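Local coordinates for protein NEDD8-conjugating enzyme UBC12 (Saccharomyces cerevisiae, PDB 3O2U) that accepts the ubiquitin-like protein Rub1 (NEDD8) from its E1 enzyme as a thioester and catalyses its covalent attachment to other proteins, chiefly the cullin Cdc53, at residues K104-N109 against P150-A155. Residues are numbered along the deposited sequence; the frame is centred on the assembly and turned at random.
Sequences KIFHPN and PLNKDA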
# COMPACT_ATOMS: atom_id res chain seq x y z
N LYS A 104 -11.96 5.81 -4.58
CA LYS A 104 -13.01 4.88 -4.96
C LYS A 104 -12.80 4.53 -6.42
O LYS A 104 -13.01 5.36 -7.32
CB LYS A 104 -14.39 5.51 -4.77
CG LYS A 104 -14.64 6.06 -3.37
CD LYS A 104 -16.12 6.34 -3.16
CE LYS A 104 -16.36 7.19 -1.91
NZ LYS A 104 -17.59 8.04 -2.05
N ILE A 105 -12.36 3.30 -6.68
CA ILE A 105 -12.13 2.90 -8.06
C ILE A 105 -12.81 1.57 -8.41
O ILE A 105 -13.06 0.73 -7.54
CB ILE A 105 -10.62 2.86 -8.42
CG1 ILE A 105 -9.92 1.70 -7.73
CG2 ILE A 105 -9.91 4.19 -8.07
CD1 ILE A 105 -8.73 1.21 -8.52
N PHE A 106 -13.12 1.40 -9.69
CA PHE A 106 -13.80 0.21 -10.16
C PHE A 106 -12.76 -0.85 -10.53
O PHE A 106 -12.23 -0.83 -11.63
CB PHE A 106 -14.63 0.56 -11.39
CG PHE A 106 -15.64 -0.47 -11.76
CD1 PHE A 106 -16.70 -0.76 -10.91
CD2 PHE A 106 -15.56 -1.14 -12.98
CE1 PHE A 106 -17.65 -1.70 -11.26
CE2 PHE A 106 -16.50 -2.09 -13.33
CZ PHE A 106 -17.54 -2.37 -12.47
N HIS A 107 -12.46 -1.73 -9.59
CA HIS A 107 -11.44 -2.75 -9.81
C HIS A 107 -11.80 -4.00 -9.01
O HIS A 107 -12.18 -3.90 -7.85
CB HIS A 107 -10.07 -2.21 -9.38
CG HIS A 107 -8.94 -3.13 -9.70
ND1 HIS A 107 -8.02 -2.87 -10.69
CD2 HIS A 107 -8.59 -4.32 -9.17
CE1 HIS A 107 -7.14 -3.85 -10.75
NE2 HIS A 107 -7.47 -4.75 -9.84
N PRO A 108 -11.69 -5.17 -9.64
CA PRO A 108 -12.13 -6.40 -8.96
C PRO A 108 -11.40 -6.63 -7.64
O PRO A 108 -11.98 -7.21 -6.72
CB PRO A 108 -11.77 -7.51 -9.96
CG PRO A 108 -10.88 -6.88 -10.97
CD PRO A 108 -11.17 -5.42 -10.99
N ASN A 109 -10.16 -6.15 -7.53
CA ASN A 109 -9.33 -6.51 -6.38
C ASN A 109 -9.26 -5.44 -5.27
O ASN A 109 -8.53 -5.58 -4.29
CB ASN A 109 -7.94 -6.95 -6.86
CG ASN A 109 -8.02 -7.96 -8.01
OD1 ASN A 109 -7.42 -7.77 -9.07
ND2 ASN A 109 -8.77 -9.04 -7.81
N PRO A 150 -12.33 -11.32 -5.93
CA PRO A 150 -13.32 -10.26 -6.16
C PRO A 150 -13.74 -9.55 -4.88
O PRO A 150 -14.64 -10.02 -4.20
CB PRO A 150 -14.52 -11.03 -6.74
CG PRO A 150 -14.09 -12.48 -6.87
CD PRO A 150 -12.95 -12.65 -5.91
N LEU A 151 -13.08 -8.44 -4.56
CA LEU A 151 -13.54 -7.60 -3.46
C LEU A 151 -14.70 -6.75 -3.96
O LEU A 151 -15.55 -6.31 -3.19
CB LEU A 151 -12.41 -6.70 -2.96
CG LEU A 151 -11.26 -7.36 -2.19
CD1 LEU A 151 -10.47 -6.30 -1.43
CD2 LEU A 151 -11.79 -8.40 -1.24
N ASN A 152 -14.69 -6.50 -5.26
CA ASN A 152 -15.73 -5.71 -5.91
C ASN A 152 -16.38 -6.59 -6.96
O ASN A 152 -15.83 -6.80 -8.04
CB ASN A 152 -15.12 -4.47 -6.56
CG ASN A 152 -16.17 -3.62 -7.27
OD1 ASN A 152 -17.14 -4.13 -7.83
ND2 ASN A 152 -15.97 -2.32 -7.24
N LYS A 153 -17.56 -7.11 -6.62
CA LYS A 153 -18.21 -8.12 -7.45
C LYS A 153 -18.66 -7.56 -8.79
O LYS A 153 -18.63 -8.26 -9.79
CB LYS A 153 -19.38 -8.76 -6.71
CG LYS A 153 -18.95 -9.68 -5.57
CD LYS A 153 -20.10 -9.95 -4.61
CE LYS A 153 -21.34 -10.44 -5.35
NZ LYS A 153 -22.51 -10.62 -4.43
N ASP A 154 -19.09 -6.30 -8.81
CA ASP A 154 -19.52 -5.68 -10.07
C ASP A 154 -18.38 -5.62 -11.09
O ASP A 154 -18.58 -5.93 -12.27
CB ASP A 154 -20.06 -4.27 -9.82
CG ASP A 154 -21.34 -4.27 -9.01
OD1 ASP A 154 -22.01 -5.32 -8.96
OD2 ASP A 154 -21.67 -3.21 -8.44
N ALA A 155 -17.20 -5.22 -10.64
CA ALA A 155 -16.03 -5.19 -11.52
C ALA A 155 -15.63 -6.60 -11.95
O ALA A 155 -15.32 -6.82 -13.11
CB ALA A 155 -14.84 -4.48 -10.85
O HOH W 1 -14.00 -1.02 -5.68
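The carbonyl oxygen of Pro-108 takes two backbone hydrogen bonds from 150-155, one from Leu-151 N to Pro-108 O (2.7 Å) and a straighter one from Asn-152 N to Pro-108 O (3.2 Å). Asn-152 suits the N-cap of helix 153-160: with CG anti to the backbone N (chi1 179°) and beside the carbonyl carbon, OD1 is turned to accept from Ala-155 N (3.0 Å, 171° at the hydrogen), while ND2 donates to a water that also lies 2.7 Å from Ile-105 O. Asn-152 CB rests 3.3 Å from His-107 O. In the first helical turn, the methyl of Ala-155 sits 3.7 Å from the Phe-106 ring centroid, a CH-pi contact over the face; so small a side chain lets the helix come close to the ring. The same methyl packs on Pro-108 CD and faces Pro-108 N (3.4 Å), where proline has no N-H to satisfy. Replacing Phe-106 by an alanine would probably leave a gap over Ala-155 and Tyr-184 without its edge-to-face partner. His-107, Pro-108 and Asn-109 form the HPN motif of the ubiquitin-conjugating (E2) fold, with His-107 NE2 hydrogen-bonded to Asn-109 OD1 (3.1 Å) and Asn-109 ND2 to Asn-146 O, beside the predicted thioester-forming Cys-117.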